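Local coordinates for RagA protein (Porphyromonas gingivalis, PDB 6SLN) that probably takes up nutrients across the outer membrane as a TonB-dependent receptor with a transmembrane beta barrel, at residues Gly455-Gln461 and Thr502-Lys508. Numbering follows the deposited sequence.
With 3PE (1,2-Distearoyl-sn-glycerophosphoethanolamine), chain G.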
ATOM      1  N   GLY A 455     -28.566  33.390  31.436  1.00103.05           N
ATOM      2  CA  GLY A 455     -27.461  34.021  30.726  1.00105.89           C
ATOM      3  C   GLY A 455     -26.305  33.099  30.381  1.00101.03           C
ATOM      4  O   GLY A 455     -25.721  33.210  29.300  1.00105.97           O
ATOM      5  N   LEU A 456     -25.974  32.178  31.286  1.00 89.80           N
ATOM      6  CA  LEU A 456     -24.832  31.288  31.108  1.00 81.16           C
ATOM      7  C   LEU A 456     -25.131  30.188  30.089  1.00 77.79           C
ATOM      8  O   LEU A 456     -26.082  29.418  30.257  1.00 79.34           O
ATOM      9  CB  LEU A 456     -24.440  30.666  32.442  1.00 73.02           C
ATOM     10  CG  LEU A 456     -23.205  29.788  32.284  1.00 73.16           C
ATOM     11  CD1 LEU A 456     -22.124  30.564  31.549  1.00 71.71           C
ATOM     12  CD2 LEU A 456     -22.702  29.306  33.629  1.00 74.30           C
ATOM     13  N   THR A 457     -24.297  30.090  29.055  1.00 71.30           N
ATOM     14  CA  THR A 457     -24.377  29.009  28.081  1.00 64.78           C
ATOM     15  C   THR A 457     -22.989  28.406  27.911  1.00 66.09           C
ATOM     16  O   THR A 457     -22.022  29.133  27.650  1.00 62.28           O
ATOM     17  CB  THR A 457     -24.921  29.514  26.746  1.00 61.68           C
ATOM     18  OG1 THR A 457     -26.202  30.110  26.964  1.00 69.62           O
ATOM     19  CG2 THR A 457     -25.076  28.366  25.758  1.00 54.44           C
ATOM     20  N   LEU A 458     -22.886  27.086  28.085  1.00 67.02           N
ATOM     21  CA  LEU A 458     -21.638  26.342  27.926  1.00 67.33           C
ATOM     22  C   LEU A 458     -21.809  25.403  26.741  1.00 74.56           C
ATOM     23  O   LEU A 458     -22.579  24.442  26.822  1.00 83.82           O
ATOM     24  CB  LEU A 458     -21.304  25.546  29.186  1.00 58.80           C
ATOM     25  CG  LEU A 458     -21.637  26.214  30.515  1.00 62.01           C
ATOM     26  CD1 LEU A 458     -21.366  25.272  31.655  1.00 57.38           C
ATOM     27  CD2 LEU A 458     -20.807  27.460  30.673  1.00 67.50           C
ATOM     28  N   LYS A 459     -21.095  25.665  25.651  1.00 64.44           N
ATOM     29  CA  LYS A 459     -21.202  24.836  24.460  1.00 57.37           C
ATOM     30  C   LYS A 459     -19.952  23.987  24.300  1.00 54.65           C
ATOM     31  O   LYS A 459     -18.847  24.517  24.138  1.00 60.05           O
ATOM     32  CB  LYS A 459     -21.434  25.674  23.208  1.00 56.59           C
ATOM     33  CG  LYS A 459     -21.903  24.826  22.047  1.00 64.54           C
ATOM     34  CD  LYS A 459     -22.566  25.669  20.969  1.00 73.23           C
ATOM     35  CE  LYS A 459     -22.181  25.192  19.569  1.00 74.14           C
ATOM     36  NZ  LYS A 459     -22.908  25.961  18.518  1.00 78.97           N
ATOM     37  N   ALA A 460     -20.136  22.673  24.340  1.00 45.93           N
ATOM     38  CA  ALA A 460     -19.113  21.721  23.951  1.00 41.99           C
ATOM     39  C   ALA A 460     -19.440  21.222  22.547  1.00 52.61           C
ATOM     40  O   ALA A 460     -20.587  20.860  22.264  1.00 54.12           O
ATOM     41  CB  ALA A 460     -19.044  20.558  24.944  1.00 40.14           C
ATOM     42  N   GLN A 461     -18.444  21.217  21.667  1.00 55.87           N
ATOM     43  CA  GLN A 461     -18.637  20.789  20.291  1.00 53.77           C
ATOM     44  C   GLN A 461     -17.405  20.017  19.837  1.00 49.49           C
ATOM     45  O   GLN A 461     -16.271  20.394  20.146  1.00 49.71           O
ATOM     46  CB  GLN A 461     -18.915  21.980  19.362  1.00 54.03           C
ATOM     47  CG  GLN A 461     -18.855  21.619  17.885  1.00 60.14           C
ATOM     48  CD  GLN A 461     -19.814  22.421  17.033  1.00 68.73           C
ATOM     49  OE1 GLN A 461     -20.824  21.893  16.558  1.00 72.79           O
ATOM     50  NE2 GLN A 461     -19.502  23.697  16.820  1.00 70.29           N
ATOM     51  N   THR A 502     -14.115  22.406  20.353  1.00 53.76           N
ATOM     52  CA  THR A 502     -14.309  23.800  20.718  1.00 52.91           C
ATOM     53  C   THR A 502     -15.225  23.875  21.928  1.00 55.44           C
ATOM     54  O   THR A 502     -16.339  23.343  21.903  1.00 56.83           O
ATOM     55  CB  THR A 502     -14.907  24.614  19.571  1.00 49.65           C
ATOM     56  OG1 THR A 502     -14.008  24.598  18.457  1.00 49.29           O
ATOM     57  CG2 THR A 502     -15.130  26.066  20.021  1.00 42.54           C
ATOM     58  N   ASN A 503     -14.767  24.564  22.971  1.00 47.96           N
ATOM     59  CA  ASN A 503     -15.462  24.596  24.248  1.00 45.47           C
ATOM     60  C   ASN A 503     -15.555  26.039  24.717  1.00 53.74           C
ATOM     61  O   ASN A 503     -14.528  26.698  24.914  1.00 54.09           O
ATOM     62  CB  ASN A 503     -14.732  23.716  25.266  1.00 40.50           C
ATOM     63  CG  ASN A 503     -14.796  22.249  24.894  1.00 44.04           C
ATOM     64  OD1 ASN A 503     -15.879  21.666  24.844  1.00 49.06           O
ATOM     65  ND2 ASN A 503     -13.644  21.651  24.604  1.00 36.65           N
ATOM     66  N   THR A 504     -16.781  26.535  24.885  1.00 51.11           N
ATOM     67  CA  THR A 504     -16.992  27.949  25.146  1.00 50.80           C
ATOM     68  C   THR A 504     -18.009  28.149  26.251  1.00 51.55           C
ATOM     69  O   THR A 504     -19.016  27.442  26.326  1.00 52.51           O
ATOM     70  CB  THR A 504     -17.482  28.698  23.895  1.00 51.92           C
ATOM     71  OG1 THR A 504     -18.733  28.147  23.460  1.00 49.34           O
ATOM     72  CG2 THR A 504     -16.454  28.603  22.776  1.00 47.76           C
ATOM     73  N   ALA A 505     -17.752  29.150  27.080  1.00 53.51           N
ATOM     74  CA  ALA A 505     -18.675  29.584  28.117  1.00 50.21           C
ATOM     75  C   ALA A 505     -19.035  31.028  27.819  1.00 55.98           C
ATOM     76  O   ALA A 505     -18.145  31.870  27.658  1.00 56.80           O
ATOM     77  CB  ALA A 505     -18.051  29.444  29.502  1.00 44.38           C
ATOM     78  N   GLU A 506     -20.331  31.305  27.697  1.00 61.78           N
ATOM     79  CA  GLU A 506     -20.819  32.637  27.377  1.00 66.55           C
ATOM     80  C   GLU A 506     -21.763  33.079  28.480  1.00 68.99           C
ATOM     81  O   GLU A 506     -22.699  32.351  28.828  1.00 72.74           O
ATOM     82  CB  GLU A 506     -21.537  32.683  26.016  1.00 64.91           C
ATOM     83  CG  GLU A 506     -21.996  34.086  25.622  1.00 73.95           C
ATOM     84  CD  GLU A 506     -22.911  34.104  24.410  1.00 77.20           C
ATOM     85  OE1 GLU A 506     -24.104  33.762  24.563  1.00 78.39           O
ATOM     86  OE2 GLU A 506     -22.438  34.473  23.311  1.00 76.00           O
ATOM     87  N   TYR A 507     -21.512  34.262  29.027  1.00 62.80           N
ATOM     88  CA  TYR A 507     -22.368  34.847  30.044  1.00 58.94           C
ATOM     89  C   TYR A 507     -22.869  36.187  29.535  1.00 63.33           C
ATOM     90  O   TYR A 507     -22.070  37.093  29.277  1.00 57.22           O
ATOM     91  CB  TYR A 507     -21.618  35.008  31.363  1.00 61.65           C
ATOM     92  CG  TYR A 507     -22.515  35.379  32.511  1.00 68.79           C
ATOM     93  CD1 TYR A 507     -23.761  34.791  32.651  1.00 70.03           C
ATOM     94  CD2 TYR A 507     -22.122  36.332  33.452  1.00 68.94           C
ATOM     95  CE1 TYR A 507     -24.590  35.135  33.696  1.00 68.89           C
ATOM     96  CE2 TYR A 507     -22.944  36.676  34.495  1.00 65.77           C
ATOM     97  CZ  TYR A 507     -24.179  36.073  34.609  1.00 67.41           C
ATOM     98  OH  TYR A 507     -25.018  36.401  35.641  1.00 71.11           O
ATOM     99  N   LYS A 508     -24.181  36.287  29.345  1.00 71.49           N
ATOM    100  CA  LYS A 508     -24.865  37.532  29.035  1.00 79.80           C
ATOM    101  C   LYS A 508     -25.611  37.975  30.284  1.00 88.60           C
ATOM    102  O   LYS A 508     -26.316  37.171  30.904  1.00 99.73           O
ATOM    103  CB  LYS A 508     -25.861  37.354  27.886  1.00 84.13           C
ATOM    104  CG  LYS A 508     -25.251  37.138  26.516  1.00 87.92           C
ATOM    105  CD  LYS A 508     -26.318  37.161  25.422  1.00 90.94           C
ATOM    106  CE  LYS A 508     -26.953  35.786  25.221  1.00 93.85           C
ATOM    107  NZ  LYS A 508     -26.166  34.919  24.291  1.00 93.22           N
TER
HETATM  108  C1  3PE G1101      -4.099  18.596  24.183  1.00 36.23           C
HETATM  109  C2  3PE G1101      -5.554  18.750  24.572  1.00 52.53           C
HETATM  110  C3  3PE G1101      -5.826  20.222  24.933  1.00 63.54           C
HETATM  111  O31 3PE G1101      -7.135  20.384  25.411  1.00 92.53           O
HETATM  112  O32 3PE G1101      -6.407  21.372  27.288  1.00 77.22           O
HETATM  113  C31 3PE G1101      -7.298  20.821  26.738  1.00 80.32           C
HETATM  114  C32 3PE G1101      -8.619  20.567  27.488  1.00 65.58           C
HETATM  115  C33 3PE G1101      -9.503  21.810  27.624  1.00 56.42           C
HETATM  116  C34 3PE G1101     -10.672  21.524  28.574  1.00 58.61           C
HETATM  117  C35 3PE G1101     -11.995  21.296  27.831  1.00 56.06           C
HETATM  118  C36 3PE G1101     -13.147  21.934  28.614  1.00 51.46           C
HETATM  119  C37 3PE G1101     -14.472  21.203  28.372  1.00 45.93           C
HETATM  120  C38 3PE G1101     -15.585  21.909  29.155  1.00 46.65           C
HETATM  121  C39 3PE G1101     -16.938  21.325  28.766  1.00 49.77           C
HETATM  122  C3A 3PE G1101     -18.066  22.263  29.189  1.00 52.29           C
HETATM  123  C3B 3PE G1101     -19.280  22.056  28.279  1.00 47.95           C
HETATM  124  O21 3PE G1101      -6.262  18.286  23.446  1.00 51.85           O
HETATM  125  O22 3PE G1101      -7.355  16.374  23.862  1.00 54.81           O
HETATM  126  C21 3PE G1101      -7.425  17.542  23.725  1.00 55.51           C
HETATM  127  C22 3PE G1101      -8.796  18.216  23.837  1.00 57.19           C
HETATM  128  C23 3PE G1101      -9.905  17.199  24.127  1.00 50.99           C
HETATM  129  C24 3PE G1101     -10.874  17.844  25.124  1.00 49.11           C
HETATM  130  C25 3PE G1101     -12.324  17.848  24.631  1.00 44.25           C
HETATM  131  C26 3PE G1101     -13.277  17.982  25.829  1.00 39.44           C
HETATM  132  C27 3PE G1101     -14.713  17.697  25.383  1.00 41.67           C
HETATM  133  C28 3PE G1101     -15.705  17.827  26.545  1.00 46.84           C
HETATM  134  C29 3PE G1101     -17.152  17.649  26.058  1.00 50.46           C
HETATM  135  C2A 3PE G1101     -18.023  16.918  27.088  1.00 51.01           C
HETATM  136  C2B 3PE G1101     -19.444  17.504  27.237  1.00 51.70           C
HETATM  137  C2C 3PE G1101     -20.471  16.364  27.408  1.00 46.89           C
HETATM  138  C2D 3PE G1101     -21.917  16.840  27.660  1.00 38.54           C
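Thr457 and Glu506 trade two backbone hydrogen bonds, with Thr457 N to Glu506 O and Glu506 N to Thr457 O both 2.8 Å. The same exchange recurs between Lys459 and Thr504 and between Gln461 and Thr502, which zips 456-461 and 502-508 together as antiparallel strands, 167° apart in direction. Toward the barrel rim the ladder slackens: Lys508 N reaches Gly455 O only in a weak bond of 3.4 Å.

Polar and charged side chains hold one face. Lys459 lays its CB beside the hydroxyl of Thr504, 3.7 Å from OG1, while the rest of its chain, bent at chi3, leads away from 502-508 toward the 435-450 strand and forms a cation-pi contact with Phe447. Thr502 gives its OG1 to a hydrogen bond with Glu524 on the strand beyond.

The other face is mostly apolar. Leu458 turns its CD2 branch across the strands onto Ala505 CB, at 3.6 Å. Near the end of the ladder the Tyr507 ring turns its edge to the backbone, Leu456 N lying in the ring plane 3.7 Å from CD1. With CG beside its own backbone N (chi1 -67°), Asn503 brings OD1 to 3.4 Å from Ala460 CB.

The phospholipid lies against the Ala460 and Asn503 end of this face: its C29 is 3.6 Å from Ala460 CB, and the other acyl chain passes the Asn503 amide, with C35 3.6 Å from ND2. Such a polar face backed by a mostly apolar, lipid-facing one typifies a transmembrane beta hairpin in the barrel wall of a TonB-dependent receptor.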